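Local coordinates for protein phosphoglycerate dehydrogenase (PDB 3EVT) that probably catalyses the NAD-dependent oxidation of 3-phosphoglycerate to 3-phosphohydroxypyruvate, as a member of the D-isomer specific 2-hydroxyacid dehydrogenase family, at residues D187-A192 / Q215-Q220; N193-A198 / P221-I226. All coordinates share one frame; numbering follows the deposited sequence.

Contact 1. Residues D187-A192 / Q215-Q220; sequences DALATA and QQTKQQ
Leu189 meets Gln216 through its methyl CD1, which lies 3.7 Å from Gln216 NE2 and also touches the carbon and oxygen of that amide. The two side chains run at a slant to each other, CD1 meeting the amide end of the glutamine and, less closely, its CB, while the leucine otherwise packs inward on Leu141 and Tyr143 of strand 139-143. The carbonyl of the same leucine, near the end of helix 186-191, faces the loop: Leu189 O receives a CA-H...O contact from Thr217 CA at 3.1 Å. Thr217 OG1 has Phe214 O as its main partner, with Gln245 O also within reach of the same hydroxyl.

Ala190 suits the closest approach of the two backbones, because its lone methyl lets Lys218 CG lie 3.8 Å from Ala190 CB while the lysine chain carries on away from the helix. Its carbonyl takes the direct bond of the contact, Gln219 NE2 to Ala190 O at 3.0 Å. The chain of Gln219 folds back at chi2 (-52°) to bring its amide there, and the acceptor lies close to the amide plane. Thr191 O and Ala192 O then border the aliphatic part of Gln219, CB standing 3.4 Å from Ala192 O.

A water within hydrogen-bonding distance of Leu189 O and Ala192 O accepts from Gln219 N. Carbonyls at a helix C-terminus lack the next turn's N-H groups; here the Gln219 amide serves Ala190 O and the water is placed to serve Leu189 O.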
loop_
_atom_site.group_PDB
_atom_site.type_symbol
_atom_site.label_atom_id
_atom_site.label_comp_id
_atom_site.label_asym_id
_atom_site.label_seq_id
_atom_site.Cartn_x
_atom_site.Cartn_y
_atom_site.Cartn_z
ATOM N N ASP A 187 -17.280 13.791 14.919
ATOM C CA ASP A 187 -17.812 12.556 14.346
ATOM C C ASP A 187 -16.713 11.638 13.787
ATOM O O ASP A 187 -16.744 10.420 13.983
ATOM C CB ASP A 187 -18.827 12.870 13.278
ATOM C CG ASP A 187 -20.132 13.375 13.869
ATOM O OD1 ASP A 187 -20.620 12.765 14.855
ATOM O OD2 ASP A 187 -20.680 14.351 13.339
ATOM N N ALA A 188 -15.764 12.249 13.088
ATOM C CA ALA A 188 -14.627 11.574 12.499
ATOM C C ALA A 188 -13.776 10.938 13.567
ATOM O O ALA A 188 -13.346 9.782 13.421
ATOM C CB ALA A 188 -13.828 12.545 11.707
ATOM N N LEU A 189 -13.568 11.664 14.665
ATOM C CA LEU A 189 -12.900 11.112 15.858
ATOM C C LEU A 189 -13.590 9.920 16.497
ATOM O O LEU A 189 -12.911 9.076 17.092
ATOM C CB LEU A 189 -12.741 12.178 16.954
ATOM C CG LEU A 189 -11.740 13.258 16.626
ATOM C CD1 LEU A 189 -12.045 14.505 17.441
ATOM C CD2 LEU A 189 -10.294 12.731 16.824
ATOM N N ALA A 190 -14.930 9.887 16.459
ATOM C CA ALA A 190 -15.690 8.735 16.997
ATOM C C ALA A 190 -15.557 7.462 16.136
ATOM O O ALA A 190 -15.470 6.354 16.666
ATOM C CB ALA A 190 -17.190 9.098 17.239
ATOM N N THR A 191 -15.535 7.606 14.820
ATOM C CA THR A 191 -15.389 6.416 13.955
ATOM C C THR A 191 -13.943 6.066 13.475
ATOM O O THR A 191 -13.739 5.013 12.861
ATOM C CB THR A 191 -16.282 6.560 12.740
ATOM O OG1 THR A 191 -15.888 7.740 12.042
ATOM C CG2 THR A 191 -17.774 6.731 13.176
ATOM N N ALA A 192 -12.944 6.928 13.736
ATOM C CA ALA A 192 -11.534 6.642 13.340
ATOM C C ALA A 192 -10.906 5.345 13.856
ATOM O O ALA A 192 -10.890 5.083 15.057
ATOM C CB ALA A 192 -10.612 7.831 13.666
ATOM N N GLN A 215 -10.579 11.764 24.408
ATOM C CA GLN A 215 -11.874 11.367 24.975
ATOM C C GLN A 215 -13.007 11.284 23.951
ATOM O O GLN A 215 -13.973 10.603 24.199
ATOM C CB GLN A 215 -12.289 12.339 26.109
ATOM C CG GLN A 215 -12.253 11.709 27.517
ATOM C CD GLN A 215 -11.956 12.715 28.641
ATOM O OE1 GLN A 215 -12.605 13.778 28.746
ATOM N NE2 GLN A 215 -10.967 12.382 29.491
ATOM N N GLN A 216 -12.911 11.998 22.827
ATOM C CA GLN A 216 -13.924 11.923 21.781
ATOM C C GLN A 216 -13.846 10.665 20.879
ATOM O O GLN A 216 -14.714 10.481 20.029
ATOM C CB GLN A 216 -13.875 13.164 20.878
ATOM C CG GLN A 216 -14.233 14.468 21.558
ATOM C CD GLN A 216 -13.861 15.652 20.685
ATOM O OE1 GLN A 216 -14.689 16.189 19.944
ATOM N NE2 GLN A 216 -12.613 16.042 20.735
ATOM N N THR A 217 -12.836 9.811 21.069
ATOM C CA THR A 217 -12.635 8.661 20.186
ATOM C C THR A 217 -13.456 7.524 20.735
ATOM O O THR A 217 -13.544 7.382 21.956
ATOM C CB THR A 217 -11.142 8.176 20.090
ATOM O OG1 THR A 217 -10.710 7.579 21.327
ATOM C CG2 THR A 217 -10.202 9.270 19.682
ATOM N N LYS A 218 -13.997 6.683 19.867
ATOM C CA LYS A 218 -14.721 5.523 20.358
ATOM C C LYS A 218 -14.233 4.143 19.824
ATOM O O LYS A 218 -14.701 3.103 20.278
ATOM C CB LYS A 218 -16.214 5.745 20.087
ATOM C CG LYS A 218 -16.689 7.140 20.484
ATOM C CD LYS A 218 -17.350 7.136 21.874
ATOM C CE LYS A 218 -17.651 8.583 22.396
ATOM N NZ LYS A 218 -16.510 9.157 23.229
ATOM N N GLN A 219 -13.312 4.112 18.857
ATOM C CA GLN A 219 -12.914 2.797 18.310
ATOM C C GLN A 219 -11.578 2.341 18.854
ATOM O O GLN A 219 -10.983 1.418 18.328
ATOM C CB GLN A 219 -12.798 2.825 16.796
ATOM C CG GLN A 219 -13.994 3.403 16.085
ATOM C CD GLN A 219 -15.277 2.736 16.523
ATOM O OE1 GLN A 219 -15.308 1.521 16.744
ATOM N NE2 GLN A 219 -16.337 3.531 16.686
ATOM N N GLN A 220 -11.114 2.990 19.912
ATOM C CA GLN A 220 -9.764 2.788 20.444
ATOM C C GLN A 220 -8.694 2.832 19.323
ATOM O O GLN A 220 -7.961 1.836 19.070
ATOM C CB GLN A 220 -9.684 1.532 21.288
ATOM C CG GLN A 220 -10.900 1.353 22.215
ATOM C CD GLN A 220 -10.806 0.116 23.151
ATOM O OE1 GLN A 220 -9.939 -0.746 23.011
ATOM N NE2 GLN A 220 -11.712 0.057 24.118
HETATM O O HOH W 1 -12.172 6.409 17.318
#

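Contact 2. Residues N193-A198 / P221-I226; sequences NFIVNA and PMLINI
Two neighbouring parallel strands, 194-197 and 222-225, pair here in the buried interior of the seven-stranded sheet of the nucleotide-binding domain. Their axes come within 4.8 Å and run 14° apart. Five backbone hydrogen bonds join them, from Met222 N to Asn193 O at one end to Ile226 N to Asn197 O at the other; the bond from Ile195 N to Met222 O, 2.9 Å, is almost straight.

Phe194, Met222, Val196 and Ile224 share one face, beneath helix 93-110. Met222 CB touches Phe194 CD1, and its sulfur sits at the ring's edge, SD 5.3 Å from the ring centroid, a Met-aromatic contact. The methionine chain is extended throughout, CG opposite its backbone N (chi1 174°), which carries the sulfur past the ring's edge while the terminal methyl runs on away. Beta-branched Val196 and Ile224 suit extended strands and meet through CG2 and CD1.

Together with helix 211-215 the strands form a beta-alpha-beta unit of the Rossmann fold, strand 194-197 also bonding strand 139-143 on its other edge. On the opposite face Ile195 touches Leu223 by CG2 to CD1 at 3.7 Å, while its own CD1 packs against the ring of Pro221.

Further along that face, Asn197 ND2 donates to Asn225 OD1 at 2.8 Å, approaching from above the carbonyl plane, the two amide planes turned 48° against each other. Asn225 OD1 also accepts from Gly227 N, and Asn225 ND2 donates to Arg228 O; a leucine in its place would probably leave Asn197 ND2 and these loop groups without their buried polar mate. Beyond the strands, Ile226 CD1 reaches Ala198 CB at 4.0 Å.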
loop_
_atom_site.group_PDB
_atom_site.type_symbol
_atom_site.label_atom_id
_atom_site.label_comp_id
_atom_site.label_asym_id
_atom_site.label_seq_id
_atom_site.Cartn_x
_atom_site.Cartn_y
_atom_site.Cartn_z
ATOM N N ASN A 193 -10.358 4.530 12.958
ATOM C CA ASN A 193 -9.464 3.503 13.444
ATOM C C ASN A 193 -7.996 4.011 13.597
ATOM O O ASN A 193 -7.261 3.549 14.478
ATOM C CB ASN A 193 -9.582 2.223 12.606
ATOM C CG ASN A 193 -11.035 1.787 12.443
ATOM O OD1 ASN A 193 -11.703 2.075 11.432
ATOM N ND2 ASN A 193 -11.552 1.164 13.471
ATOM N N PHE A 194 -7.601 5.003 12.792
ATOM C CA PHE A 194 -6.217 5.548 12.859
ATOM C C PHE A 194 -6.301 7.058 12.706
ATOM O O PHE A 194 -7.056 7.594 11.852
ATOM C CB PHE A 194 -5.339 4.988 11.703
ATOM C CG PHE A 194 -5.306 3.477 11.639
ATOM C CD1 PHE A 194 -4.266 2.753 12.248
ATOM C CD2 PHE A 194 -6.307 2.787 10.998
ATOM C CE1 PHE A 194 -4.236 1.401 12.206
ATOM C CE2 PHE A 194 -6.279 1.409 10.951
ATOM C CZ PHE A 194 -5.259 0.712 11.571
ATOM N N ILE A 195 -5.559 7.731 13.561
ATOM C CA ILE A 195 -5.460 9.179 13.525
ATOM C C ILE A 195 -4.008 9.574 13.263
ATOM O O ILE A 195 -3.114 9.196 13.983
ATOM C CB ILE A 195 -5.907 9.806 14.847
ATOM C CG1 ILE A 195 -7.386 9.443 15.126
ATOM C CG2 ILE A 195 -5.601 11.309 14.833
ATOM C CD1 ILE A 195 -7.908 9.765 16.553
ATOM N N VAL A 196 -3.804 10.331 12.203
ATOM C CA VAL A 196 -2.499 10.745 11.808
ATOM C C VAL A 196 -2.386 12.264 11.932
ATOM O O VAL A 196 -3.166 13.007 11.353
ATOM C CB VAL A 196 -2.152 10.222 10.359
ATOM C CG1 VAL A 196 -0.784 10.789 9.865
ATOM C CG2 VAL A 196 -2.150 8.608 10.359
ATOM N N ASN A 197 -1.411 12.717 12.713
ATOM C CA ASN A 197 -1.068 14.127 12.701
ATOM C C ASN A 197 0.018 14.425 11.685
ATOM O O ASN A 197 1.092 13.914 11.818
ATOM C CB ASN A 197 -0.550 14.613 14.047
ATOM C CG ASN A 197 -0.190 16.087 13.982
ATOM O OD1 ASN A 197 -0.954 16.849 13.411
ATOM N ND2 ASN A 197 0.998 16.473 14.443
ATOM N N ALA A 198 -0.274 15.269 10.693
ATOM C CA ALA A 198 0.735 15.752 9.772
ATOM C C ALA A 198 0.696 17.293 9.716
ATOM O O ALA A 198 1.029 17.897 8.706
ATOM C CB ALA A 198 0.486 15.149 8.348
ATOM N N PRO A 221 -8.589 3.999 18.661
ATOM C CA PRO A 221 -7.736 4.081 17.454
ATOM C C PRO A 221 -6.230 4.112 17.760
ATOM O O PRO A 221 -5.810 4.223 18.906
ATOM C CB PRO A 221 -8.173 5.398 16.809
ATOM C CG PRO A 221 -8.434 6.270 18.050
ATOM C CD PRO A 221 -9.085 5.314 19.083
ATOM N N MET A 222 -5.420 3.973 16.715
ATOM C CA MET A 222 -3.981 4.091 16.839
ATOM C C MET A 222 -3.601 5.567 16.484
ATOM O O MET A 222 -4.130 6.149 15.517
ATOM C CB MET A 222 -3.312 3.061 15.903
ATOM C CG MET A 222 -1.767 3.143 15.792
ATOM S SD MET A 222 -1.016 1.915 14.687
ATOM C CE MET A 222 0.684 2.365 15.038
ATOM N N LEU A 223 -2.722 6.181 17.277
ATOM C CA LEU A 223 -2.346 7.564 17.009
ATOM C C LEU A 223 -0.977 7.598 16.379
ATOM O O LEU A 223 -0.064 6.932 16.881
ATOM C CB LEU A 223 -2.347 8.426 18.283
ATOM C CG LEU A 223 -1.801 9.857 18.045
ATOM C CD1 LEU A 223 -2.843 10.726 17.290
ATOM C CD2 LEU A 223 -1.470 10.484 19.377
ATOM N N ILE A 224 -0.820 8.354 15.284
ATOM C CA ILE A 224 0.485 8.439 14.649
ATOM C C ILE A 224 0.892 9.876 14.480
ATOM O O ILE A 224 0.147 10.651 13.903
ATOM C CB ILE A 224 0.513 7.717 13.277
ATOM C CG1 ILE A 224 0.196 6.211 13.466
ATOM C CG2 ILE A 224 1.911 7.926 12.616
ATOM C CD1 ILE A 224 -0.599 5.633 12.418
ATOM N N ASN A 225 2.084 10.239 14.944
ATOM C CA ASN A 225 2.530 11.637 14.835
ATOM C C ASN A 225 3.723 11.792 13.919
ATOM O O ASN A 225 4.829 11.361 14.227
ATOM C CB ASN A 225 2.878 12.266 16.214
ATOM C CG ASN A 225 3.016 13.776 16.120
ATOM O OD1 ASN A 225 2.769 14.356 15.055
ATOM N ND2 ASN A 225 3.389 14.423 17.220
ATOM N N ILE A 226 3.505 12.423 12.782
ATOM C CA ILE A 226 4.592 12.721 11.872
ATOM C C ILE A 226 4.513 14.232 11.637
ATOM O O ILE A 226 4.972 14.731 10.635
ATOM C CB ILE A 226 4.447 11.960 10.534
ATOM C CG1 ILE A 226 3.008 12.058 10.021
ATOM C CG2 ILE A 226 4.868 10.488 10.672
ATOM C CD1 ILE A 226 2.887 11.992 8.529
#

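Contact 1 runs straight into contact 2 on both sides: helix 186-191 leads into strand 194-197, and the loop it meets, 215-220, leads into strand 222-225, so the two strands pair just beyond. Their centres are 12 Å apart and they touch directly. Ile195 CD1 is the shared apolar point, meeting Leu189 CD2 at 3.8 Å and Thr217 CG2 at 3.9 Å, while Ala192 O lies 3.2 Å from Pro221 CB. Contact 1 is partly open to solvent, contact 2 buried. At the far end of contact 2, Ala198 lies near the glycine-rich motif of Gly144, Gly146 and Gly149, which probably binds NAD.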